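Local coordinates for protein argonaute (PDB 5I4A) that cleaves single-stranded DNA targets that pair with a short guide RNA carrying a 5'-hydroxyl end, at residues K297-F302 with S349-N354; F358-T363 with N392-L397; N372-V377 with N424-C429; N460-A465 with H624-V629. One frame throughout, in Å; residues are numbered along the deposited sequence.

In the fold
Near its middle, the chain first closes on itself in interaction 1, where strand 350-352 returns beside strand 295-302 after three helices and strand 337-340. Interactions 2 and 3 then cross: residues 372-377 leave from inside the loop that 358-363 and 392-397 close, and meet 424-429 beyond it. The three contacts touch one another, with strand 374-379 beside strand 295-302 and Phe-393 packed on both, so together they knit the Mid domain, and interaction 3 reaches the start of the PIWI domain. Interaction 4 follows separately, closing 158 residues within PIWI by setting helix 621-631 against strand 458-466; its nearest atoms lie about 9 Å from those of interaction 3.

Interaction 1 (K297-F302 with S349-N354)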
# COMPACT_ATOMS: atom_id res chain seq x y z
N LYS A 297 6.98 -25.92 20.72
CA LYS A 297 7.38 -25.63 22.09
C LYS A 297 7.00 -24.19 22.44
O LYS A 297 7.11 -23.30 21.59
CB LYS A 297 8.88 -25.85 22.28
CG LYS A 297 9.31 -27.30 22.05
CD LYS A 297 10.81 -27.48 22.18
CE LYS A 297 11.56 -26.74 21.09
NZ LYS A 297 13.02 -27.03 21.11
N ALA A 298 6.56 -23.97 23.68
CA ALA A 298 6.05 -22.66 24.04
C ALA A 298 6.14 -22.43 25.54
O ALA A 298 6.15 -23.38 26.33
CB ALA A 298 4.60 -22.50 23.57
N ILE A 299 6.21 -21.15 25.91
CA ILE A 299 6.05 -20.71 27.29
C ILE A 299 5.13 -19.49 27.29
O ILE A 299 4.85 -18.91 26.24
CB ILE A 299 7.40 -20.36 27.97
CG1 ILE A 299 8.16 -19.31 27.16
CG2 ILE A 299 8.24 -21.62 28.18
CD1 ILE A 299 9.45 -18.86 27.81
N PHE A 300 4.66 -19.12 28.48
CA PHE A 300 3.64 -18.09 28.63
C PHE A 300 4.20 -16.88 29.39
O PHE A 300 4.95 -17.04 30.35
CB PHE A 300 2.41 -18.62 29.39
CG PHE A 300 1.71 -19.76 28.69
CD1 PHE A 300 2.10 -21.07 28.92
CD2 PHE A 300 0.66 -19.52 27.83
CE1 PHE A 300 1.45 -22.12 28.29
CE2 PHE A 300 0.01 -20.56 27.20
CZ PHE A 300 0.41 -21.86 27.43
N PHE A 301 3.80 -15.69 28.96
CA PHE A 301 4.13 -14.44 29.65
C PHE A 301 2.84 -13.68 29.93
O PHE A 301 2.07 -13.39 29.02
CB PHE A 301 5.09 -13.58 28.82
CG PHE A 301 6.49 -14.10 28.77
CD1 PHE A 301 6.87 -15.00 27.79
CD2 PHE A 301 7.43 -13.69 29.70
CE1 PHE A 301 8.17 -15.49 27.74
CE2 PHE A 301 8.73 -14.17 29.65
CZ PHE A 301 9.10 -15.07 28.68
N PHE A 302 2.62 -13.36 31.20
CA PHE A 302 1.45 -12.61 31.62
C PHE A 302 1.87 -11.26 32.17
O PHE A 302 2.96 -11.11 32.74
CB PHE A 302 0.65 -13.38 32.68
CG PHE A 302 0.20 -14.74 32.23
CD1 PHE A 302 1.01 -15.84 32.39
CD2 PHE A 302 -1.05 -14.92 31.66
CE1 PHE A 302 0.60 -17.09 31.98
CE2 PHE A 302 -1.47 -16.16 31.26
CZ PHE A 302 -0.64 -17.25 31.41
N SER A 349 5.49 -23.18 33.66
CA SER A 349 5.71 -22.73 32.29
C SER A 349 5.23 -21.30 32.08
O SER A 349 5.17 -20.84 30.93
CB SER A 349 5.01 -23.67 31.31
OG SER A 349 3.62 -23.42 31.25
N ALA A 350 4.89 -20.59 33.15
CA ALA A 350 4.30 -19.27 33.08
C ALA A 350 5.21 -18.26 33.77
O ALA A 350 5.79 -18.54 34.82
CB ALA A 350 2.91 -19.25 33.71
N PHE A 351 5.32 -17.07 33.17
CA PHE A 351 6.22 -16.04 33.65
C PHE A 351 5.54 -14.69 33.51
O PHE A 351 4.54 -14.55 32.81
CB PHE A 351 7.56 -16.07 32.90
CG PHE A 351 8.17 -17.44 32.83
CD1 PHE A 351 7.84 -18.31 31.80
CD2 PHE A 351 9.07 -17.86 33.79
CE1 PHE A 351 8.39 -19.57 31.74
CE2 PHE A 351 9.63 -19.12 33.73
CZ PHE A 351 9.29 -19.98 32.70
N LEU A 352 6.10 -13.69 34.18
CA LEU A 352 5.56 -12.34 34.14
C LEU A 352 6.43 -11.45 33.27
O LEU A 352 7.63 -11.69 33.10
CB LEU A 352 5.45 -11.75 35.54
CG LEU A 352 4.45 -12.39 36.51
CD1 LEU A 352 4.51 -11.72 37.87
CD2 LEU A 352 3.04 -12.32 35.94
N TYR A 353 5.81 -10.43 32.69
CA TYR A 353 6.54 -9.34 32.07
C TYR A 353 6.00 -8.03 32.62
O TYR A 353 4.86 -7.96 33.10
CB TYR A 353 6.46 -9.37 30.54
CG TYR A 353 5.12 -9.00 29.95
CD1 TYR A 353 4.14 -9.97 29.76
CD2 TYR A 353 4.83 -7.70 29.57
CE1 TYR A 353 2.91 -9.65 29.21
CE2 TYR A 353 3.61 -7.37 29.02
CZ TYR A 353 2.65 -8.34 28.85
OH TYR A 353 1.43 -8.02 28.30
N ASN A 354 6.82 -7.00 32.57
CA ASN A 354 6.42 -5.69 33.04
C ASN A 354 5.64 -4.99 31.93
O ASN A 354 6.23 -4.58 30.93
CB ASN A 354 7.66 -4.88 33.45
CG ASN A 354 7.31 -3.53 34.06
OD1 ASN A 354 6.44 -2.81 33.56
ND2 ASN A 354 7.99 -3.18 35.15
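Ser-349 starts the pairing with its carbonyl oxygen, which the N-H of Phe-300 meets almost head-on (N to O 3.0 Å), while its OG sits at the edge of the Phe-300 ring. Ala-350 lies opposite Phe-300 in a parallel bridge, and its CB touches the edge of the Phe-302 ring, 3.6 Å from CE1. Phe-351 is held through both ends of its backbone: its N donates to Phe-300 O at 2.8 Å, tilted from the carbonyl plane, and its O accepts from Phe-302 N. On the opposite face of the sheet from Ala-350, its ring brings CE1 to within 4.0 Å of Ile-299 CB and meets the Phe-301 ring obliquely, the planes 37° apart. Leu-352 rests CD2 on the carbonyl oxygen of Phe-302, at 3.4 Å. Tyr-353 N donates to that same oxygen, and with CG set between the backbone N and the carbonyl carbon (chi1 71°) its ring turns back toward strand 295-302, CD1 lying 3.8 Å from Phe-301 CB. The Tyr-353 hydroxyl is hydrogen-bonded to Leu-378 O, one strand further on. Cut back to an alanine, this position would probably lose its hold on the Leu-378 carbonyl and open a gap beside Phe-301. Strand 295-302 thus runs between 350-352 and 374-379, in the parallel, phenylalanine-rich sheet of the Rossmann-like Mid domain.

Interaction 2 (F358-T363 with N392-L397)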
# COMPACT_ATOMS: atom_id res chain seq x y z
N PHE A 358 7.48 -3.04 29.26
CA PHE A 358 7.57 -4.10 28.25
C PHE A 358 8.93 -4.79 28.33
O PHE A 358 9.64 -4.96 27.34
CB PHE A 358 7.30 -3.56 26.85
CG PHE A 358 5.93 -2.96 26.70
CD1 PHE A 358 4.81 -3.77 26.58
CD2 PHE A 358 5.76 -1.58 26.71
CE1 PHE A 358 3.55 -3.22 26.46
CE2 PHE A 358 4.50 -1.03 26.59
CZ PHE A 358 3.39 -1.84 26.47
N THR A 359 9.29 -5.21 29.55
CA THR A 359 10.56 -5.84 29.84
C THR A 359 10.33 -7.20 30.50
O THR A 359 9.28 -7.46 31.08
CB THR A 359 11.42 -4.97 30.77
OG1 THR A 359 10.67 -4.66 31.95
CG2 THR A 359 11.81 -3.67 30.07
N VAL A 360 11.34 -8.05 30.39
CA VAL A 360 11.32 -9.38 30.99
C VAL A 360 12.60 -9.55 31.79
O VAL A 360 13.68 -9.16 31.34
CB VAL A 360 11.20 -10.49 29.92
CG1 VAL A 360 11.28 -11.87 30.55
CG2 VAL A 360 9.90 -10.33 29.14
N LYS A 361 12.48 -10.13 32.98
CA LYS A 361 13.66 -10.39 33.80
C LYS A 361 14.40 -11.59 33.21
O LYS A 361 13.81 -12.65 32.98
CB LYS A 361 13.28 -10.63 35.26
CG LYS A 361 12.57 -11.94 35.56
CD LYS A 361 11.71 -11.84 36.81
CE LYS A 361 12.13 -12.85 37.87
NZ LYS A 361 11.03 -13.12 38.84
N ASN A 362 15.68 -11.40 32.90
CA ASN A 362 16.49 -12.50 32.39
C ASN A 362 16.75 -13.49 33.52
O ASN A 362 17.12 -13.10 34.63
CB ASN A 362 17.80 -11.98 31.81
CG ASN A 362 18.25 -12.76 30.59
OD1 ASN A 362 17.66 -13.78 30.23
ND2 ASN A 362 19.30 -12.28 29.93
N THR A 363 16.53 -14.77 33.24
CA THR A 363 16.76 -15.84 34.20
C THR A 363 17.61 -16.92 33.56
O THR A 363 17.81 -16.93 32.34
CB THR A 363 15.44 -16.44 34.71
OG1 THR A 363 14.86 -17.25 33.67
CG2 THR A 363 14.46 -15.35 35.10
N ASN A 392 12.77 -5.11 23.51
CA ASN A 392 13.32 -5.53 24.79
C ASN A 392 13.16 -7.03 25.05
O ASN A 392 13.75 -7.54 26.01
CB ASN A 392 12.66 -4.75 25.92
CG ASN A 392 12.75 -3.26 25.72
OD1 ASN A 392 13.76 -2.76 25.22
ND2 ASN A 392 11.71 -2.54 26.11
N PHE A 393 12.40 -7.73 24.22
CA PHE A 393 12.14 -9.14 24.46
C PHE A 393 13.41 -9.96 24.22
O PHE A 393 14.23 -9.61 23.36
CB PHE A 393 11.02 -9.63 23.57
CG PHE A 393 10.11 -10.61 24.24
CD1 PHE A 393 9.24 -10.20 25.24
CD2 PHE A 393 10.14 -11.94 23.89
CE1 PHE A 393 8.41 -11.10 25.86
CE2 PHE A 393 9.32 -12.85 24.51
CZ PHE A 393 8.45 -12.42 25.50
N PRO A 394 13.59 -11.05 24.96
CA PRO A 394 14.75 -11.92 24.73
C PRO A 394 14.77 -12.42 23.29
O PRO A 394 13.76 -12.87 22.75
CB PRO A 394 14.55 -13.06 25.73
CG PRO A 394 13.69 -12.49 26.80
CD PRO A 394 12.78 -11.51 26.11
N ASP A 395 15.95 -12.33 22.66
CA ASP A 395 16.07 -12.63 21.24
C ASP A 395 16.05 -14.12 20.94
O ASP A 395 15.87 -14.51 19.79
CB ASP A 395 17.35 -12.01 20.68
CG ASP A 395 17.34 -10.50 20.77
OD1 ASP A 395 16.26 -9.89 20.61
OD2 ASP A 395 18.42 -9.91 21.01
N ASN A 396 16.24 -14.97 21.95
CA ASN A 396 16.17 -16.41 21.73
C ASN A 396 14.74 -16.95 21.76
O ASN A 396 14.55 -18.16 21.63
CB ASN A 396 17.03 -17.15 22.76
CG ASN A 396 16.65 -16.82 24.19
OD1 ASN A 396 16.21 -15.71 24.49
ND2 ASN A 396 16.81 -17.79 25.08
N LEU A 397 13.74 -16.08 21.92
CA LEU A 397 12.34 -16.48 21.92
C LEU A 397 11.63 -15.89 20.71
O LEU A 397 11.94 -14.79 20.26
CB LEU A 397 11.64 -16.02 23.20
CG LEU A 397 12.20 -16.52 24.53
CD1 LEU A 397 11.47 -15.88 25.69
CD2 LEU A 397 12.11 -18.04 24.61
O HOH W 1 13.26 -7.61 28.71
O HOH W 2 17.36 -14.61 26.93
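Val-360 carries CG1 trans to its backbone N (chi1 176°), which places CG2 beside that nitrogen and against the Phe-393 ring, approached obliquely at 3.7 Å from CE1. In Asn-392 the first torsion (chi1 -54°) keeps CG beside the backbone N and turns the amide to Phe-358, where ND2 makes a weak hydrogen bond to Phe-358 O at 3.4 Å. Pro-394 completes the apolar patch: its CD lies over one face of the Phe-393 ring, toward the rim, and also packs 4.2 Å from Val-360 CB. Two waters mend the wider parts of the seam. One accepts from Val-360 N at 2.6 Å and donates to Asn-392 O, so the two backbones are joined through solvent where they do not meet directly. The other donates to Asn-396 OD1 at 2.9 Å and, weakly, to Asn-362 OD1. The Phe-393 ring stands edge-to-face with Phe-301 of strand 295-302, tying this surface seam to the sheet. The contact joins two irregular connections of the Mid domain: a G1 beta bulge, with Phe-358 and Thr-359 both facing Asn-354, and a helix end running into the type I turn of Pro-394 to Leu-397.

Interaction 3 (N372-V377 with N424-C429); sequences NVMAIV and NFIPEC
Met-374 lays its terminal methyl on Ile-426, CE standing 3.5 Å from CG1, and the two side chains cross at about a right angle. A bend at its second torsion (chi2 -66°) sends the thioether off the strand toward residues 424-429, where CE also comes within 4.3 Å of Phe-425 CB. Nearer the surface the contact turns polar. Asn-372 ND2 donates to Glu-428 OE1 at 2.9 Å, meeting that oxygen on its syn side, somewhat out of the carboxylate plane. The bond is bent, with 136° at the hydrogen, yet amide and carboxylate are nearly coplanar, their planes 24° apart. A water closes the other half of this ring, donating to Asn-372 OD1 at 3.1 Å and to Glu-428 OE2 at 2.8 Å. The amide is flanked by apolar groups too, Ile-426 CG2 lying 3.7 Å from ND2 and Pro-427 CD near OD1. With a leucine in place of Asn-372, Glu-428 OE1 is likely to lose its amide donor and the bridging water one of its acceptors. Residues 426-429 form a type I turn, closed by Cys-429 N to Ile-426 O, so Glu-428 is presented from a turn where the Mid domain passes into PIWI. With one oxygen accepting an amide N-H and the other a water hydrogen, the carboxylate is likely to be ionised, while on the buried side Met-374 contributes apolar contact to Ile-426 and Phe-425.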
# COMPACT_ATOMS: atom_id res chain seq x y z
N ASN A 372 13.52 -23.36 18.59
CA ASN A 372 12.33 -22.56 18.33
C ASN A 372 11.37 -22.73 19.50
O ASN A 372 10.82 -23.81 19.71
CB ASN A 372 11.67 -22.99 17.02
CG ASN A 372 12.65 -23.08 15.88
OD1 ASN A 372 13.40 -22.14 15.61
ND2 ASN A 372 12.66 -24.22 15.20
N VAL A 373 11.17 -21.65 20.26
CA VAL A 373 10.23 -21.66 21.38
C VAL A 373 9.37 -20.41 21.27
O VAL A 373 9.89 -19.29 21.22
CB VAL A 373 10.95 -21.71 22.74
CG1 VAL A 373 9.94 -21.56 23.88
CG2 VAL A 373 11.71 -23.01 22.89
N MET A 374 8.06 -20.62 21.23
CA MET A 374 7.11 -19.51 21.13
C MET A 374 6.90 -18.88 22.50
O MET A 374 6.75 -19.57 23.51
CB MET A 374 5.78 -20.01 20.59
CG MET A 374 5.89 -20.76 19.27
SD MET A 374 6.46 -19.68 17.96
CE MET A 374 6.92 -20.88 16.72
N ALA A 375 6.89 -17.55 22.53
CA ALA A 375 6.53 -16.81 23.73
C ALA A 375 5.10 -16.33 23.55
O ALA A 375 4.84 -15.35 22.85
CB ALA A 375 7.50 -15.65 23.96
N ILE A 376 4.16 -17.03 24.18
CA ILE A 376 2.76 -16.64 24.19
C ILE A 376 2.62 -15.50 25.20
O ILE A 376 2.58 -15.73 26.42
CB ILE A 376 1.84 -17.81 24.52
CG1 ILE A 376 1.94 -18.89 23.43
CG2 ILE A 376 0.39 -17.34 24.67
CD1 ILE A 376 1.38 -20.23 23.83
N VAL A 377 2.55 -14.28 24.70
CA VAL A 377 2.56 -13.08 25.53
C VAL A 377 1.16 -12.49 25.51
O VAL A 377 0.67 -12.06 24.45
CB VAL A 377 3.59 -12.06 25.02
CG1 VAL A 377 3.60 -10.82 25.90
CG2 VAL A 377 4.97 -12.71 24.97
N ASN A 424 4.18 -21.12 10.81
CA ASN A 424 4.79 -20.22 9.84
C ASN A 424 6.12 -19.67 10.33
O ASN A 424 7.03 -19.42 9.53
CB ASN A 424 3.82 -19.08 9.53
CG ASN A 424 3.88 -18.62 8.09
OD1 ASN A 424 4.11 -19.42 7.18
ND2 ASN A 424 3.67 -17.33 7.87
N PHE A 425 6.27 -19.49 11.65
CA PHE A 425 7.48 -18.90 12.22
C PHE A 425 8.54 -19.93 12.58
O PHE A 425 9.60 -19.54 13.10
CB PHE A 425 7.13 -18.08 13.47
CG PHE A 425 6.79 -16.64 13.17
CD1 PHE A 425 5.61 -16.31 12.54
CD2 PHE A 425 7.66 -15.63 13.54
CE1 PHE A 425 5.30 -14.99 12.27
CE2 PHE A 425 7.36 -14.31 13.28
CZ PHE A 425 6.17 -13.99 12.64
N ILE A 426 8.30 -21.21 12.32
CA ILE A 426 9.31 -22.25 12.52
C ILE A 426 9.97 -22.50 11.17
O ILE A 426 9.31 -23.00 10.24
CB ILE A 426 8.69 -23.53 13.09
CG1 ILE A 426 8.19 -23.28 14.51
CG2 ILE A 426 9.70 -24.67 13.08
CD1 ILE A 426 7.29 -24.37 15.06
N PRO A 427 11.26 -22.18 11.01
CA PRO A 427 11.89 -22.30 9.68
C PRO A 427 11.95 -23.72 9.15
O PRO A 427 12.02 -23.91 7.93
CB PRO A 427 13.29 -21.72 9.89
CG PRO A 427 13.52 -21.76 11.37
CD PRO A 427 12.17 -21.60 12.01
N GLU A 428 11.92 -24.74 10.01
CA GLU A 428 11.92 -26.11 9.51
C GLU A 428 10.55 -26.55 9.01
O GLU A 428 10.43 -27.68 8.52
CB GLU A 428 12.42 -27.07 10.59
CG GLU A 428 13.90 -26.92 10.93
CD GLU A 428 14.18 -25.70 11.78
OE1 GLU A 428 13.27 -25.30 12.55
OE2 GLU A 428 15.29 -25.14 11.68
N CYS A 429 9.53 -25.71 9.13
CA CYS A 429 8.20 -26.01 8.64
C CYS A 429 7.95 -25.34 7.29
O CYS A 429 8.60 -24.36 6.93
CB CYS A 429 7.13 -25.57 9.64
SG CYS A 429 7.09 -26.52 11.17
O HOH W 3 15.65 -23.39 13.90

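Interaction 4 (N460-A465 with H624-V629); sequences NLCIAA and HIANKV
Strand 460-465 and helix 624-629 run at 145° to each other, roughly antiparallel, with their axes only 7.0 Å apart at closest approach. Two alternate residues, Cys-462 and Ala-464, face the helix. Cys-462 points its SG there, trans to its own backbone N (chi1 175°), and the sulfur comes to rest 3.7 Å from Val-629 CB. The same sulfur stands 3.6 Å from Ala-626 O. Two residues further along the strand, Ala-464 sets its CB against the CG2 methyl at the branch point of Ile-625, at 3.7 Å. Between these two points of contact lies Ala-626, whose CB sits 3.9 Å from the carbonyl oxygen of Cys-462 and 4.4 Å from Ala-464 CB. Ile-625 and Val-629, one helical turn apart, both continue onto Ile-475 of strand 472-482, so the helix spans two neighbouring strands. The alternate strand residues, Leu-461, Ile-463 and Ala-465, turn to the other side of the sheet, toward helix 485-507. This is the RNase H fold of the PIWI domain, a sheet covered by helices, and the contact lies beside its active site. The Cys-462 backbone is hydrogen-bonded to that of Asp-449, a residue assigned to the catalytic set together with Asn-627, and the side chains of Ala-626 and Asp-449 are about 4 Å apart. Asn-627 points its CB away from the strand and is inferred to bind a manganese ion. The small side chains of Cys-462, Ala-464 and Ala-626 probably let the helix lie close to the sheet, and the burial of methyls and sulfur probably helps to fix where Asn-627 stands relative to Asp-449.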
# COMPACT_ATOMS: atom_id res chain seq x y z
N ASN A 460 15.27 6.33 2.16
CA ASN A 460 14.89 5.16 2.95
C ASN A 460 14.82 3.94 2.04
O ASN A 460 14.12 3.96 1.02
CB ASN A 460 13.55 5.38 3.65
CG ASN A 460 13.63 6.44 4.72
OD1 ASN A 460 14.59 6.49 5.49
ND2 ASN A 460 12.64 7.32 4.76
N LEU A 461 15.54 2.88 2.41
CA LEU A 461 15.73 1.70 1.57
C LEU A 461 15.48 0.43 2.36
O LEU A 461 15.89 0.32 3.52
CB LEU A 461 17.15 1.68 0.99
CG LEU A 461 17.62 0.34 0.39
CD1 LEU A 461 16.85 0.03 -0.89
CD2 LEU A 461 19.11 0.36 0.14
N CYS A 462 14.82 -0.54 1.73
CA CYS A 462 14.65 -1.88 2.29
C CYS A 462 14.46 -2.86 1.15
O CYS A 462 13.69 -2.59 0.21
CB CYS A 462 13.46 -1.93 3.25
SG CYS A 462 13.10 -3.60 3.87
N ILE A 463 15.16 -4.00 1.21
CA ILE A 463 15.05 -5.04 0.20
C ILE A 463 14.75 -6.37 0.88
O ILE A 463 15.10 -6.59 2.05
CB ILE A 463 16.34 -5.15 -0.66
CG1 ILE A 463 17.42 -5.96 0.05
CG2 ILE A 463 16.87 -3.77 -1.01
CD1 ILE A 463 17.67 -7.32 -0.58
N ALA A 464 14.10 -7.26 0.14
CA ALA A 464 13.72 -8.58 0.65
C ALA A 464 13.79 -9.58 -0.49
O ALA A 464 13.26 -9.33 -1.57
CB ALA A 464 12.32 -8.56 1.26
N ALA A 465 14.43 -10.72 -0.24
CA ALA A 465 14.57 -11.79 -1.22
C ALA A 465 13.96 -13.07 -0.69
O ALA A 465 14.12 -13.40 0.49
CB ALA A 465 16.05 -12.01 -1.58
N HIS A 624 5.73 -7.33 -0.23
CA HIS A 624 5.00 -7.25 1.03
C HIS A 624 5.96 -7.15 2.21
O HIS A 624 5.76 -6.34 3.12
CB HIS A 624 4.10 -8.47 1.19
CG HIS A 624 3.39 -8.54 2.50
ND1 HIS A 624 2.17 -7.92 2.72
CD2 HIS A 624 3.72 -9.13 3.67
CE1 HIS A 624 1.79 -8.13 3.97
NE2 HIS A 624 2.72 -8.87 4.57
N ILE A 625 7.02 -7.95 2.20
CA ILE A 625 8.02 -7.90 3.26
C ILE A 625 8.73 -6.55 3.26
O ILE A 625 8.88 -5.91 4.31
CB ILE A 625 9.02 -9.06 3.12
CG1 ILE A 625 8.29 -10.41 3.17
CG2 ILE A 625 10.08 -8.98 4.19
CD1 ILE A 625 9.06 -11.54 2.51
N ALA A 626 9.17 -6.11 2.08
CA ALA A 626 9.94 -4.87 1.99
C ALA A 626 9.13 -3.68 2.50
O ALA A 626 9.65 -2.83 3.23
CB ALA A 626 10.40 -4.63 0.56
N ASN A 627 7.85 -3.60 2.11
CA ASN A 627 7.00 -2.53 2.63
C ASN A 627 6.86 -2.63 4.14
O ASN A 627 6.97 -1.62 4.85
CB ASN A 627 5.62 -2.57 1.97
CG ASN A 627 5.65 -2.10 0.52
OD1 ASN A 627 6.65 -1.57 0.04
ND2 ASN A 627 4.53 -2.28 -0.17
N LYS A 628 6.63 -3.84 4.66
CA LYS A 628 6.38 -4.01 6.09
C LYS A 628 7.62 -3.70 6.92
O LYS A 628 7.54 -3.01 7.94
CB LYS A 628 5.88 -5.42 6.38
CG LYS A 628 4.38 -5.59 6.30
CD LYS A 628 3.68 -4.73 7.34
CE LYS A 628 2.18 -4.92 7.32
NZ LYS A 628 1.76 -6.16 8.04
N VAL A 629 8.79 -4.20 6.49
CA VAL A 629 10.01 -3.98 7.26
C VAL A 629 10.41 -2.51 7.23
O VAL A 629 10.92 -1.97 8.22
CB VAL A 629 11.13 -4.90 6.76
CG1 VAL A 629 12.45 -4.56 7.44
CG2 VAL A 629 10.77 -6.35 7.01